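Local coordinates for spydx (Streptococcus pyogenes, PDB 2J43), which binds alpha-glucans such as host lung glycogen through this pair of family 41 carbohydrate-binding modules of a cell-wall pullulanase, which probably hydrolyses alpha-1,6-glucosidic linkages, at residues 7-16 against 69-79. Numbering follows the deposited sequence.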
HETATM    1  N   MSE A   7      -3.140  -0.409 -11.744  1.00 13.66           N
HETATM    2  CA  MSE A   7      -3.971   0.607 -11.149  1.00 13.18           C
HETATM    3  C   MSE A   7      -5.284   0.012 -10.674  1.00 14.83           C
HETATM    4  O   MSE A   7      -6.047  -0.496 -11.448  1.00 14.28           O
HETATM    5  CB  MSE A   7      -4.213   1.742 -12.133  1.00 13.76           C
HETATM    6  CG  MSE A   7      -2.939   2.377 -12.593  1.00 12.78           C
HETATM    7 SE   MSE A   7      -3.296   4.080 -13.511  1.00 24.85          SE
HETATM    8  CE  MSE A   7      -4.070   5.056 -12.085  1.00 21.40           C
ATOM      9  N   HIS A   8      -5.488   0.078  -9.373  1.00 14.13           N
ATOM     10  CA  HIS A   8      -6.709  -0.354  -8.730  1.00 15.00           C
ATOM     11  C   HIS A   8      -7.623   0.832  -8.476  1.00 15.80           C
ATOM     12  O   HIS A   8      -7.246   1.805  -7.791  1.00 16.88           O
ATOM     13  CB  HIS A   8      -6.391  -0.999  -7.390  1.00 15.68           C
ATOM     14  CG  HIS A   8      -5.704  -2.309  -7.490  1.00 15.97           C
ATOM     15  ND1 HIS A   8      -4.345  -2.479  -7.313  1.00 20.54           N
ATOM     16  CD2 HIS A   8      -6.220  -3.557  -7.660  1.00 13.45           C
ATOM     17  CE1 HIS A   8      -4.064  -3.768  -7.408  1.00 13.87           C
ATOM     18  NE2 HIS A   8      -5.180  -4.431  -7.634  1.00 21.10           N
ATOM     19  N   PHE A   9      -8.841   0.784  -9.013  1.00 15.22           N
ATOM     20  CA  PHE A   9      -9.806   1.831  -8.767  1.00 14.49           C
ATOM     21  C   PHE A   9     -10.922   1.268  -7.851  1.00 14.78           C
ATOM     22  O   PHE A   9     -11.503   0.215  -8.150  1.00 16.07           O
ATOM     23  CB  PHE A   9     -10.417   2.329 -10.082  1.00 14.83           C
ATOM     24  CG  PHE A   9      -9.425   2.961 -10.993  1.00 15.06           C
ATOM     25  CD1 PHE A   9      -9.126   4.290 -10.838  1.00 17.47           C
ATOM     26  CD2 PHE A   9      -8.792   2.229 -11.959  1.00 16.19           C
ATOM     27  CE1 PHE A   9      -8.184   4.908 -11.661  1.00 18.89           C
ATOM     28  CE2 PHE A   9      -7.845   2.872 -12.794  1.00 18.43           C
ATOM     29  CZ  PHE A   9      -7.575   4.175 -12.603  1.00 15.95           C
ATOM     30  N   LYS A  10     -11.232   1.986  -6.793  1.00 15.32           N
ATOM     31  CA  LYS A  10     -12.318   1.608  -5.872  1.00 16.77           C
ATOM     32  C   LYS A  10     -13.701   1.753  -6.513  1.00 16.83           C
ATOM     33  O   LYS A  10     -14.563   0.830  -6.462  1.00 17.49           O
ATOM     34  CB  LYS A  10     -12.304   2.495  -4.654  1.00 17.45           C
ATOM     35  CG  LYS A  10     -13.322   2.071  -3.537  1.00 22.51           C
ATOM     36  CD  LYS A  10     -12.686   1.009  -2.633  1.00 28.81           C
ATOM     37  CE  LYS A  10     -13.617  -0.176  -2.321  1.00 31.31           C
ATOM     38  NZ  LYS A  10     -12.917  -1.449  -1.988  1.00 26.00           N
ATOM     39  N   THR A  11     -13.914   2.917  -7.102  1.00 17.73           N
ATOM     40  CA  THR A  11     -15.207   3.258  -7.690  1.00 18.19           C
ATOM     41  C   THR A  11     -15.057   4.073  -8.967  1.00 19.10           C
ATOM     42  O   THR A  11     -14.528   5.197  -8.914  1.00 20.91           O
ATOM     43  CB  THR A  11     -16.025   4.126  -6.724  1.00 20.10           C
ATOM     44  OG1 THR A  11     -16.076   3.523  -5.409  1.00 21.57           O
ATOM     45  CG2 THR A  11     -17.477   4.193  -7.165  1.00 21.06           C
ATOM     46  N   LEU A  12     -15.630   3.585 -10.050  1.00 15.86           N
ATOM     47  CA  LEU A  12     -15.597   4.314 -11.293  1.00 15.51           C
ATOM     48  C   LEU A  12     -16.765   5.269 -11.372  1.00 14.88           C
ATOM     49  O   LEU A  12     -17.702   5.120 -10.568  1.00 14.46           O
ATOM     50  CB  LEU A  12     -15.639   3.304 -12.446  1.00 15.65           C
ATOM     51  CG  LEU A  12     -14.456   2.304 -12.480  1.00 16.80           C
ATOM     52  CD1 LEU A  12     -14.644   1.326 -13.634  1.00 16.78           C
ATOM     53  CD2 LEU A  12     -13.147   3.004 -12.577  1.00 18.50           C
ATOM     54  N   PRO A  13     -16.701   6.238 -12.288  1.00 13.50           N
ATOM     55  CA  PRO A  13     -17.739   7.278 -12.379  1.00 14.24           C
ATOM     56  C   PRO A  13     -19.156   6.671 -12.426  1.00 15.27           C
ATOM     57  O   PRO A  13     -19.443   5.772 -13.219  1.00 14.95           O
ATOM     58  CB  PRO A  13     -17.348   8.035 -13.628  1.00 14.67           C
ATOM     59  CG  PRO A  13     -15.809   7.893 -13.650  1.00 13.30           C
ATOM     60  CD  PRO A  13     -15.592   6.494 -13.239  1.00 14.31           C
ATOM     61  N   ALA A  14     -20.045   7.231 -11.587  1.00 16.71           N
ATOM     62  CA  ALA A  14     -21.393   6.712 -11.386  1.00 17.62           C
ATOM     63  C   ALA A  14     -22.180   6.631 -12.678  1.00 16.93           C
ATOM     64  O   ALA A  14     -22.279   7.611 -13.420  1.00 16.40           O
ATOM     65  CB  ALA A  14     -22.165   7.635 -10.427  1.00 17.88           C
ATOM     66  N   GLY A  15     -22.775   5.468 -12.910  1.00 17.34           N
ATOM     67  CA  GLY A  15     -23.660   5.269 -14.035  1.00 18.07           C
ATOM     68  C   GLY A  15     -23.037   5.168 -15.409  1.00 18.74           C
ATOM     69  O   GLY A  15     -23.750   5.078 -16.385  1.00 21.01           O
ATOM     70  N   GLU A  16     -21.703   5.164 -15.504  1.00 16.20           N
ATOM     71  CA  GLU A  16     -21.055   5.091 -16.780  1.00 15.64           C
ATOM     72  C   GLU A  16     -20.685   3.620 -17.055  1.00 15.39           C
ATOM     73  O   GLU A  16     -20.189   2.912 -16.172  1.00 18.09           O
ATOM     74  CB  GLU A  16     -19.749   5.917 -16.756  1.00 14.44           C
ATOM     75  CG  GLU A  16     -19.970   7.397 -16.823  1.00 14.73           C
ATOM     76  CD  GLU A  16     -20.229   7.935 -18.213  1.00 18.45           C
ATOM     77  OE1 GLU A  16     -20.324   7.168 -19.203  1.00 20.42           O
ATOM     78  OE2 GLU A  16     -20.389   9.140 -18.287  1.00 19.11           O
ATOM     79  N   TYR A  69      -2.926  10.764 -14.944  1.00 11.16           N
ATOM     80  CA  TYR A  69      -4.059  10.088 -15.534  1.00 11.06           C
ATOM     81  C   TYR A  69      -5.355  10.840 -15.261  1.00 11.51           C
ATOM     82  O   TYR A  69      -5.486  11.704 -14.352  1.00 10.66           O
ATOM     83  CB  TYR A  69      -4.210   8.624 -15.025  1.00 11.38           C
ATOM     84  CG  TYR A  69      -4.777   8.582 -13.640  1.00 10.35           C
ATOM     85  CD1 TYR A  69      -6.155   8.429 -13.418  1.00 11.19           C
ATOM     86  CD2 TYR A  69      -3.939   8.751 -12.540  1.00 12.22           C
ATOM     87  CE1 TYR A  69      -6.635   8.473 -12.104  1.00 12.11           C
ATOM     88  CE2 TYR A  69      -4.453   8.740 -11.218  1.00 11.20           C
ATOM     89  CZ  TYR A  69      -5.780   8.613 -11.042  1.00 12.29           C
ATOM     90  OH  TYR A  69      -6.280   8.664  -9.749  1.00 14.95           O
ATOM     91  N   LEU A  70      -6.352  10.474 -16.045  1.00 10.78           N
ATOM     92  CA  LEU A  70      -7.724  10.862 -15.786  1.00 10.80           C
ATOM     93  C   LEU A  70      -8.625   9.787 -16.359  1.00 12.20           C
ATOM     94  O   LEU A  70      -8.182   8.996 -17.175  1.00 11.79           O
ATOM     95  CB  LEU A  70      -8.053  12.237 -16.366  1.00 11.46           C
ATOM     96  CG  LEU A  70      -7.954  12.360 -17.879  1.00 10.87           C
ATOM     97  CD1 LEU A  70      -9.283  11.922 -18.495  1.00 13.32           C
ATOM     98  CD2 LEU A  70      -7.611  13.770 -18.357  1.00 11.24           C
ATOM     99  N   ILE A  71      -9.884   9.811 -15.940  1.00 11.90           N
ATOM    100  CA  ILE A  71     -10.923   8.926 -16.494  1.00 11.80           C
ATOM    101  C   ILE A  71     -11.826   9.819 -17.303  1.00 10.99           C
ATOM    102  O   ILE A  71     -12.363  10.826 -16.784  1.00 12.45           O
ATOM    103  CB  ILE A  71     -11.728   8.156 -15.382  1.00 11.70           C
ATOM    104  CG1 ILE A  71     -10.794   7.216 -14.630  1.00 14.55           C
ATOM    105  CG2 ILE A  71     -12.900   7.348 -15.998  1.00 11.67           C
ATOM    106  CD1 ILE A  71     -11.425   6.486 -13.503  1.00 17.88           C
ATOM    107  N   ASN A  72     -12.029   9.471 -18.561  1.00 10.60           N
ATOM    108  CA  ASN A  72     -12.898  10.224 -19.456  1.00 10.72           C
ATOM    109  C   ASN A  72     -14.020   9.345 -19.946  1.00 11.78           C
ATOM    110  O   ASN A  72     -14.111   8.189 -19.552  1.00 11.01           O
ATOM    111  CB  ASN A  72     -12.129  10.873 -20.633  1.00 10.57           C
ATOM    112  CG  ASN A  72     -11.547   9.874 -21.674  1.00 11.50           C
ATOM    113  OD1 ASN A  72     -11.953   8.734 -21.718  1.00 11.64           O
ATOM    114  ND2 ASN A  72     -10.705  10.368 -22.615  1.00 12.17           N
ATOM    115  N   ASN A  73     -14.893   9.944 -20.736  1.00 13.27           N
ATOM    116  CA  ASN A  73     -15.884   9.175 -21.473  1.00 14.91           C
ATOM    117  C   ASN A  73     -15.873   9.554 -22.927  1.00 15.43           C
ATOM    118  O   ASN A  73     -15.130  10.421 -23.377  1.00 15.76           O
ATOM    119  CB  ASN A  73     -17.255   9.297 -20.829  1.00 14.13           C
ATOM    120  CG  ASN A  73     -17.814  10.715 -20.903  1.00 14.95           C
ATOM    121  OD1 ASN A  73     -17.350  11.538 -21.700  1.00 14.22           O
ATOM    122  ND2 ASN A  73     -18.831  10.975 -20.078  1.00 15.36           N
ATOM    123  N   LYS A  74     -16.652   8.837 -23.724  1.00 16.85           N
ATOM    124  CA  LYS A  74     -16.554   9.000 -25.163  1.00 18.40           C
ATOM    125  C   LYS A  74     -17.157  10.341 -25.634  1.00 19.22           C
ATOM    126  O   LYS A  74     -16.800  10.816 -26.703  1.00 21.39           O
ATOM    127  CB  LYS A  74     -17.110   7.766 -25.887  1.00 19.47           C
ATOM    128  CG  LYS A  74     -18.550   7.528 -25.655  1.00 21.11           C
ATOM    129  CD  LYS A  74     -19.078   6.286 -26.447  1.00 23.50           C
ATOM    130  CE  LYS A  74     -20.414   5.863 -25.850  1.00 24.38           C
ATOM    131  NZ  LYS A  74     -21.550   6.749 -26.227  1.00 22.67           N
ATOM    132  N   ALA A  75     -17.991  10.978 -24.809  1.00 19.72           N
ATOM    133  CA  ALA A  75     -18.432  12.359 -25.033  1.00 20.95           C
ATOM    134  C   ALA A  75     -17.341  13.392 -24.785  1.00 20.54           C
ATOM    135  O   ALA A  75     -17.532  14.593 -25.083  1.00 22.59           O
ATOM    136  CB  ALA A  75     -19.627  12.682 -24.185  1.00 20.93           C
ATOM    137  N   GLY A  76     -16.180  12.965 -24.267  1.00 18.48           N
ATOM    138  CA  GLY A  76     -15.069  13.854 -24.032  1.00 17.56           C
ATOM    139  C   GLY A  76     -15.037  14.562 -22.695  1.00 16.12           C
ATOM    140  O   GLY A  76     -14.286  15.540 -22.529  1.00 17.13           O
ATOM    141  N   GLU A  77     -15.833  14.120 -21.744  1.00 15.15           N
ATOM    142  CA  GLU A  77     -15.827  14.697 -20.419  1.00 15.26           C
ATOM    143  C   GLU A  77     -14.626  14.183 -19.615  1.00 15.58           C
ATOM    144  O   GLU A  77     -14.278  12.996 -19.704  1.00 14.75           O
ATOM    145  CB  GLU A  77     -17.089  14.335 -19.659  1.00 17.06           C
ATOM    146  CG  GLU A  77     -18.362  14.900 -20.209  1.00 19.90           C
ATOM    147  CD  GLU A  77     -19.503  14.477 -19.302  1.00 23.69           C
ATOM    148  OE1 GLU A  77     -20.219  13.571 -19.668  1.00 22.78           O
ATOM    149  OE2 GLU A  77     -19.623  15.013 -18.175  1.00 28.66           O
ATOM    150  N   ASN A  78     -14.008  15.069 -18.835  1.00 14.20           N
ATOM    151  CA  ASN A  78     -13.003  14.664 -17.864  1.00 14.13           C
ATOM    152  C   ASN A  78     -13.738  14.379 -16.561  1.00 13.88           C
ATOM    153  O   ASN A  78     -14.119  15.319 -15.775  1.00 15.32           O
ATOM    154  CB  ASN A  78     -11.917  15.752 -17.753  1.00 13.06           C
ATOM    155  CG  ASN A  78     -10.838  15.431 -16.727  1.00 12.05           C
ATOM    156  OD1 ASN A  78     -10.911  14.437 -16.002  1.00 14.29           O
ATOM    157  ND2 ASN A  78      -9.768  16.264 -16.722  1.00 12.42           N
ATOM    158  N   LEU A  79     -14.002  13.100 -16.290  1.00 13.64           N
ATOM    159  CA  LEU A  79     -14.871  12.727 -15.181  1.00 13.14           C
ATOM    160  C   LEU A  79     -14.179  12.750 -13.821  1.00 13.14           C
ATOM    161  O   LEU A  79     -14.825  13.010 -12.797  1.00 16.69           O
ATOM    162  CB  LEU A  79     -15.460  11.319 -15.440  1.00 13.35           C
ATOM    163  CG  LEU A  79     -16.327  11.217 -16.679  1.00 14.72           C
ATOM    164  CD1 LEU A  79     -16.671   9.783 -16.947  1.00 13.71           C
ATOM    165  CD2 LEU A  79     -17.601  12.099 -16.496  1.00 15.55           C
TER
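Strand 7-9, whose M7 and F9 touch Y69, packs against strand 69-73 of another sheet, the axes 11.8 Å apart at closest and crossing at -52°. M7 is selenomethionine. Its CE sits over the centre of one Y69 ring face, 3.8 Å from the centroid, a CH-pi contact. The bend at chi3 turns this methyl onto the ring. F9 points an edge at the Y69 ring in an offset edge-to-face pair, planes at 69°. F9 CE1 also lies 4.0 Å from I71 CD1, which L12 CD2 meets as well. Beyond the strand, P13 lies across I71 and L79: its CG is 3.8 Å from I71 CG2, and its CB touches L79 CD1. The polar end is at E16. N73 ND2 donates to E16 OE2 at 3.0 Å (162°), reaching the oxygen from above the carboxylate plane. A second bond from N73 ND2 goes to E77 OE1, and N73 OD1 accepts from E77 N. The amide is thus held at both ends, and its NH2 probably eases the repulsion between the two carboxylates. M7 and Y69 also touch I97 and I85. This is face-to-face sheet packing of a beta-sandwich, here in the first of two carbohydrate-binding modules.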